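Uronate dehydrogenase (PDB 3RFX) catalyses the NAD-dependent oxidation of uronic acids, using a Rossmann fold of the epimerase/dehydratase family to hold the cofactor. Local coordinates at residues 174-188 with 203-215. The protein carries 1 engineered substitution. Numbering follows the deposited sequence.
Sequences RMLSTWFSHDDFVSL and VWGASANDAGWWD. With PO4 (phosphate ion), chain F.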
loop_
_atom_site.group_PDB
_atom_site.type_symbol
_atom_site.label_atom_id
_atom_site.label_comp_id
_atom_site.label_asym_id
_atom_site.label_seq_id
_atom_site.Cartn_x
_atom_site.Cartn_y
_atom_site.Cartn_z
ATOM N N ARG A 174 2.369 -28.230 -10.414
ATOM C CA ARG A 174 2.830 -26.844 -10.538
ATOM C C ARG A 174 2.234 -26.167 -11.772
ATOM O O ARG A 174 1.869 -24.987 -11.729
ATOM C CB ARG A 174 4.361 -26.795 -10.576
ATOM C CG ARG A 174 4.961 -25.400 -10.803
ATOM C CD ARG A 174 6.460 -25.405 -10.490
ATOM N NE ARG A 174 7.139 -24.172 -10.904
ATOM C CZ ARG A 174 7.590 -23.934 -12.133
ATOM N NH1 ARG A 174 7.438 -24.841 -13.091
ATOM N NH2 ARG A 174 8.193 -22.779 -12.409
ATOM N N MET A 175 2.132 -26.904 -12.873
ATOM C CA MET A 175 1.618 -26.318 -14.113
ATOM C C MET A 175 0.142 -25.971 -14.062
ATOM O O MET A 175 -0.367 -25.259 -14.929
ATOM C CB MET A 175 1.918 -27.213 -15.318
ATOM C CG MET A 175 3.403 -27.353 -15.577
ATOM S SD MET A 175 3.704 -28.077 -17.197
ATOM C CE MET A 175 5.423 -28.547 -17.017
ATOM N N LEU A 176 -0.564 -26.463 -13.052
ATOM C CA LEU A 176 -1.942 -26.008 -12.864
ATOM C C LEU A 176 -1.942 -24.509 -12.561
ATOM O O LEU A 176 -2.967 -23.844 -12.705
ATOM C CB LEU A 176 -2.623 -26.763 -11.721
ATOM C CG LEU A 176 -2.817 -28.249 -12.011
ATOM C CD1 LEU A 176 -3.403 -28.969 -10.791
ATOM C CD2 LEU A 176 -3.729 -28.427 -13.235
ATOM N N SER A 177 -0.795 -23.996 -12.125
ATOM C CA SER A 177 -0.648 -22.566 -11.863
ATOM C C SER A 177 0.168 -21.871 -12.947
ATOM O O SER A 177 -0.142 -20.737 -13.306
ATOM C CB SER A 177 0.000 -22.313 -10.491
ATOM O OG SER A 177 -0.764 -22.910 -9.446
ATOM N N THR A 178 1.209 -22.538 -13.454
ATOM C CA THR A 178 2.186 -21.872 -14.325
ATOM C C THR A 178 1.962 -22.033 -15.830
ATOM O O THR A 178 2.643 -21.377 -16.626
ATOM C CB THR A 178 3.632 -22.333 -14.030
ATOM O OG1 THR A 178 3.746 -23.733 -14.302
ATOM C CG2 THR A 178 4.021 -22.065 -12.573
ATOM N N TRP A 179 1.031 -22.897 -16.221
ATOM C CA TRP A 179 0.822 -23.195 -17.638
ATOM C C TRP A 179 0.563 -21.935 -18.442
ATOM O O TRP A 179 -0.243 -21.092 -18.054
ATOM C CB TRP A 179 -0.358 -24.145 -17.830
ATOM C CG TRP A 179 -0.518 -24.651 -19.248
ATOM C CD1 TRP A 179 0.463 -25.153 -20.056
ATOM C CD2 TRP A 179 -1.734 -24.721 -20.000
ATOM N NE1 TRP A 179 -0.070 -25.527 -21.272
ATOM C CE2 TRP A 179 -1.417 -25.270 -21.260
ATOM C CE3 TRP A 179 -3.065 -24.371 -19.731
ATOM C CZ2 TRP A 179 -2.380 -25.483 -22.245
ATOM C CZ3 TRP A 179 -4.018 -24.579 -20.707
ATOM C CH2 TRP A 179 -3.671 -25.131 -21.953
ATOM N N PHE A 180 1.256 -21.835 -19.572
ATOM C CA PHE A 180 1.074 -20.745 -20.534
ATOM C C PHE A 180 0.848 -21.433 -21.873
ATOM O O PHE A 180 1.792 -21.963 -22.458
ATOM C CB PHE A 180 2.353 -19.919 -20.595
ATOM C CG PHE A 180 2.200 -18.570 -21.278
ATOM C CD1 PHE A 180 0.945 -18.000 -21.475
ATOM C CD2 PHE A 180 3.325 -17.867 -21.678
ATOM C CE1 PHE A 180 0.823 -16.744 -22.088
ATOM C CE2 PHE A 180 3.213 -16.613 -22.280
ATOM C CZ PHE A 180 1.968 -16.056 -22.480
ATOM N N SER A 181 -0.391 -21.455 -22.350
ATOM C CA SER A 181 -0.700 -22.205 -23.571
ATOM C C SER A 181 -0.051 -21.565 -24.802
ATOM O O SER A 181 0.251 -20.373 -24.807
ATOM C CB SER A 181 -2.207 -22.301 -23.790
ATOM O OG SER A 181 -2.742 -21.033 -24.165
ATOM N N HIS A 182 0.160 -22.361 -25.846
ATOM C CA HIS A 182 0.659 -21.812 -27.102
ATOM C C HIS A 182 -0.260 -20.709 -27.615
ATOM O O HIS A 182 0.211 -19.629 -27.988
ATOM C CB HIS A 182 0.813 -22.911 -28.156
ATOM C CG HIS A 182 1.884 -23.900 -27.834
ATOM N ND1 HIS A 182 1.949 -25.145 -28.423
ATOM C CD2 HIS A 182 2.929 -23.834 -26.976
ATOM C CE1 HIS A 182 2.994 -25.797 -27.950
ATOM N NE2 HIS A 182 3.606 -25.026 -27.070
ATOM N N ASP A 183 -1.564 -20.971 -27.618
ATOM C CA ASP A 183 -2.539 -19.978 -28.072
ATOM C C ASP A 183 -2.417 -18.655 -27.318
ATOM O O ASP A 183 -2.504 -17.581 -27.921
ATOM C CB ASP A 183 -3.970 -20.491 -27.920
ATOM C CG ASP A 183 -4.385 -21.433 -29.040
ATOM O OD1 ASP A 183 -3.616 -21.615 -30.007
ATOM O OD2 ASP A 183 -5.497 -21.986 -28.943
ATOM N N ASP A 184 -2.254 -18.725 -25.999
ATOM C CA ASP A 184 -2.193 -17.498 -25.194
ATOM C C ASP A 184 -0.877 -16.743 -25.365
ATOM O O ASP A 184 -0.851 -15.516 -25.300
ATOM C CB ASP A 184 -2.486 -17.784 -23.710
ATOM C CG ASP A 184 -3.961 -18.062 -23.450
ATOM O OD1 ASP A 184 -4.811 -17.583 -24.225
ATOM O OD2 ASP A 184 -4.284 -18.752 -22.461
ATOM N N PHE A 185 0.219 -17.461 -25.604
ATOM C CA PHE A 185 1.488 -16.786 -25.849
ATOM C C PHE A 185 1.428 -16.115 -27.227
ATOM O O PHE A 185 1.867 -14.979 -27.397
ATOM C CB PHE A 185 2.666 -17.763 -25.743
ATOM C CG PHE A 185 4.007 -17.095 -25.614
ATOM C CD1 PHE A 185 4.121 -15.708 -25.584
ATOM C CD2 PHE A 185 5.160 -17.853 -25.523
ATOM C CE1 PHE A 185 5.353 -15.100 -25.472
ATOM C CE2 PHE A 185 6.403 -17.247 -25.411
ATOM C CZ PHE A 185 6.499 -15.866 -25.385
ATOM N N VAL A 186 0.850 -16.809 -28.199
ATOM C CA VAL A 186 0.680 -16.226 -29.525
ATOM C C VAL A 186 -0.172 -14.953 -29.468
ATOM O O VAL A 186 0.199 -13.929 -30.041
ATOM C CB VAL A 186 0.087 -17.231 -30.521
ATOM C CG1 VAL A 186 -0.280 -16.530 -31.839
ATOM C CG2 VAL A 186 1.098 -18.353 -30.769
ATOM N N SER A 187 -1.300 -15.008 -28.771
ATOM C CA SER A 187 -2.156 -13.831 -28.680
ATOM C C SER A 187 -1.467 -12.695 -27.921
ATOM O O SER A 187 -1.681 -11.521 -28.230
ATOM C CB SER A 187 -3.514 -14.167 -28.059
ATOM O OG SER A 187 -3.359 -14.548 -26.706
ATOM N N LEU A 188 -0.629 -13.028 -26.942
ATOM C CA LEU A 188 0.115 -11.985 -26.231
ATOM C C LEU A 188 1.075 -11.283 -27.188
ATOM O O LEU A 188 1.180 -10.051 -27.205
ATOM C CB LEU A 188 0.895 -12.569 -25.041
ATOM C CG LEU A 188 1.872 -11.585 -24.386
ATOM C CD1 LEU A 188 1.120 -10.390 -23.790
ATOM C CD2 LEU A 188 2.745 -12.270 -23.336
ATOM N N VAL A 203 5.376 -8.653 -17.894
ATOM C CA VAL A 203 4.173 -9.405 -18.222
ATOM C C VAL A 203 4.321 -10.794 -17.623
ATOM O O VAL A 203 5.322 -11.465 -17.861
ATOM C CB VAL A 203 4.022 -9.565 -19.745
ATOM C CG1 VAL A 203 2.763 -10.357 -20.079
ATOM C CG2 VAL A 203 4.026 -8.184 -20.446
ATOM N N TRP A 204 3.336 -11.230 -16.843
ATOM C CA TRP A 204 3.389 -12.592 -16.311
ATOM C C TRP A 204 2.922 -13.541 -17.397
ATOM O O TRP A 204 1.787 -13.445 -17.863
ATOM C CB TRP A 204 2.510 -12.719 -15.072
ATOM C CG TRP A 204 3.003 -11.902 -13.909
ATOM C CD1 TRP A 204 2.462 -10.745 -13.439
ATOM C CD2 TRP A 204 4.134 -12.189 -13.075
ATOM N NE1 TRP A 204 3.185 -10.288 -12.355
ATOM C CE2 TRP A 204 4.211 -11.163 -12.108
ATOM C CE3 TRP A 204 5.080 -13.228 -13.041
ATOM C CZ2 TRP A 204 5.195 -11.136 -11.119
ATOM C CZ3 TRP A 204 6.062 -13.199 -12.063
ATOM C CH2 TRP A 204 6.111 -12.159 -11.110
ATOM N N GLY A 205 3.795 -14.458 -17.803
ATOM C CA GLY A 205 3.475 -15.357 -18.893
ATOM C C GLY A 205 2.750 -16.603 -18.421
ATOM O O GLY A 205 3.377 -17.637 -18.211
ATOM N N ALA A 206 1.436 -16.494 -18.252
ATOM C CA ALA A 206 0.592 -17.619 -17.859
ATOM C C ALA A 206 -0.783 -17.488 -18.492
ATOM O O ALA A 206 -1.245 -16.377 -18.751
ATOM C CB ALA A 206 0.458 -17.667 -16.347
ATOM N N SER A 207 -1.447 -18.616 -18.726
ATOM C CA SER A 207 -2.827 -18.582 -19.182
ATOM C C SER A 207 -3.766 -18.147 -18.043
ATOM O O SER A 207 -3.298 -17.763 -16.981
ATOM C CB SER A 207 -3.223 -19.927 -19.788
ATOM O OG SER A 207 -2.526 -20.121 -21.012
ATOM N N ALA A 208 -5.076 -18.171 -18.273
ATOM C CA ALA A 208 -6.032 -17.709 -17.260
ATOM C C ALA A 208 -6.358 -18.853 -16.303
ATOM O O ALA A 208 -7.491 -19.338 -16.248
ATOM C CB ALA A 208 -7.308 -17.181 -17.920
ATOM N N ASN A 209 -5.350 -19.284 -15.558
ATOM C CA ASN A 209 -5.483 -20.449 -14.691
ATOM C C ASN A 209 -6.178 -20.119 -13.374
ATOM O O ASN A 209 -5.804 -19.159 -12.699
ATOM C CB ASN A 209 -4.090 -21.033 -14.413
ATOM C CG ASN A 209 -3.304 -21.297 -15.692
ATOM O OD1 ASN A 209 -3.882 -21.665 -16.719
ATOM N ND2 ASN A 209 -1.994 -21.071 -15.646
ATOM N N ASP A 210 -7.184 -20.910 -13.002
ATOM C CA ASP A 210 -7.850 -20.714 -11.711
ATOM C C ASP A 210 -6.823 -20.650 -10.585
ATOM O O ASP A 210 -6.981 -19.876 -9.645
ATOM C CB ASP A 210 -8.846 -21.839 -11.408
ATOM C CG ASP A 210 -10.117 -21.744 -12.230
ATOM O OD1 ASP A 210 -10.250 -20.802 -13.043
ATOM O OD2 ASP A 210 -10.989 -22.623 -12.052
ATOM N N ALA A 211 -5.773 -21.473 -10.676
ATOM C CA ALA A 211 -4.746 -21.501 -9.630
ATOM C C ALA A 211 -3.524 -20.613 -9.880
ATOM O O ALA A 211 -2.479 -20.811 -9.258
ATOM C CB ALA A 211 -4.303 -22.951 -9.348
ATOM N N GLY A 212 -3.644 -19.633 -10.778
ATOM C CA GLY A 212 -2.541 -18.726 -11.063
ATOM C C GLY A 212 -2.056 -17.959 -9.839
ATOM O O GLY A 212 -2.852 -17.652 -8.930
ATOM N N TRP A 213 -0.756 -17.649 -9.816
ATOM C CA TRP A 213 -0.115 -16.949 -8.709
ATOM C C TRP A 213 0.123 -15.465 -9.001
ATOM O O TRP A 213 0.573 -14.738 -8.121
ATOM C CB TRP A 213 1.274 -17.542 -8.427
ATOM C CG TRP A 213 1.300 -19.029 -8.164
ATOM C CD1 TRP A 213 0.362 -19.770 -7.517
ATOM C CD2 TRP A 213 2.354 -19.930 -8.529
ATOM N NE1 TRP A 213 0.766 -21.102 -7.459
ATOM C CE2 TRP A 213 1.983 -21.216 -8.083
ATOM C CE3 TRP A 213 3.572 -19.770 -9.200
ATOM C CZ2 TRP A 213 2.792 -22.334 -8.282
ATOM C CZ3 TRP A 213 4.372 -20.886 -9.406
ATOM C CH2 TRP A 213 3.981 -22.146 -8.945
ATOM N N TRP A 214 -0.142 -15.036 -10.236
ATOM C CA TRP A 214 0.397 -13.763 -10.741
ATOM C C TRP A 214 -0.675 -12.779 -11.204
ATOM O O TRP A 214 -1.670 -13.167 -11.791
ATOM C CB TRP A 214 1.380 -14.018 -11.899
ATOM C CG TRP A 214 2.497 -14.959 -11.537
ATOM C CD1 TRP A 214 3.165 -15.023 -10.337
ATOM C CD2 TRP A 214 3.082 -15.955 -12.377
ATOM N NE1 TRP A 214 4.122 -16.010 -10.386
ATOM C CE2 TRP A 214 4.091 -16.598 -11.624
ATOM C CE3 TRP A 214 2.847 -16.377 -13.692
ATOM C CZ2 TRP A 214 4.858 -17.639 -12.143
ATOM C CZ3 TRP A 214 3.612 -17.414 -14.206
ATOM C CH2 TRP A 214 4.610 -18.026 -13.435
ATOM N N ASP A 215 -0.435 -11.497 -10.953
ATOM C CA ASP A 215 -1.439 -10.459 -11.185
ATOM C C ASP A 215 -1.006 -9.579 -12.360
ATOM O O ASP A 215 -0.065 -8.822 -12.229
ATOM C CB ASP A 215 -1.572 -9.604 -9.917
ATOM C CG ASP A 215 -2.512 -8.408 -10.098
ATOM O OD1 ASP A 215 -3.232 -8.331 -11.117
ATOM O OD2 ASP A 215 -2.525 -7.543 -9.202
HETATM P P PO4 F . 0.378 -25.933 -31.535
HETATM O O1 PO4 F . 0.059 -25.986 -30.058
HETATM O O2 PO4 F . -0.879 -26.198 -32.326
HETATM O O3 PO4 F . 0.907 -24.567 -31.893
HETATM O O4 PO4 F . 1.422 -26.974 -31.862
HETATM O O HOH W 1 -5.738 -23.814 -12.416
HETATM O O HOH W 2 0.955 -18.495 -12.020
#
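At the edge of the Rossmann sheet, the loop leaving strand 202-205, an edge strand of the sheet within this chain, packs on the N-cap of helix 182-194 and on residues 179-181. S207 joins the two through both backbone and side chain. S207 N donates to W179 O (2.8 Å). S207 OG accepts from S181 N in a nearly straight bond (177°) and donates to D184 OD2, with S207 OG and D184 OD2 2.7 Å apart. That bond uses the anti lone pair of the carboxylate. S181 is the N-cap, and its OG accepts from D184 N; D228 also bonds this hydroxyl. D184 OD1 goes to K227 N.

N209 adds a second grip. N209 ND2 donates to both S177 O and W179 O, 3.0 Å to each. The W179 bond lies in the carbonyl plane, whereas the amide sits above the plane of the S177 carbonyl. N209 OD1 accepts from the backbone N of A230, consistent with the modelled flip of the side chain.

At the other end, S177 OG points beside its own backbone N (chi1 -58°) and donates to A211 O (2.7 Å). S177 CB lies over one face of the W213 indole, 3.6 Å from the centroid of its five-membered ring. T178 CG2 touches the six-membered ring obliquely, at W213 CZ3 (3.4 Å). One water bridges L176 O to A211 N, another S177 O to W213 N.

The F180 ring is sandwiched between the G205-A206 backbone and F185 CB. G205 CA makes a CH-pi contact 3.8 Å from the centroid of the F180 ring.

W179 O is held by two donors, and S207 OG links S181 N to the D184 carboxylate. This probably holds the loop in a fixed register against the start of the helix.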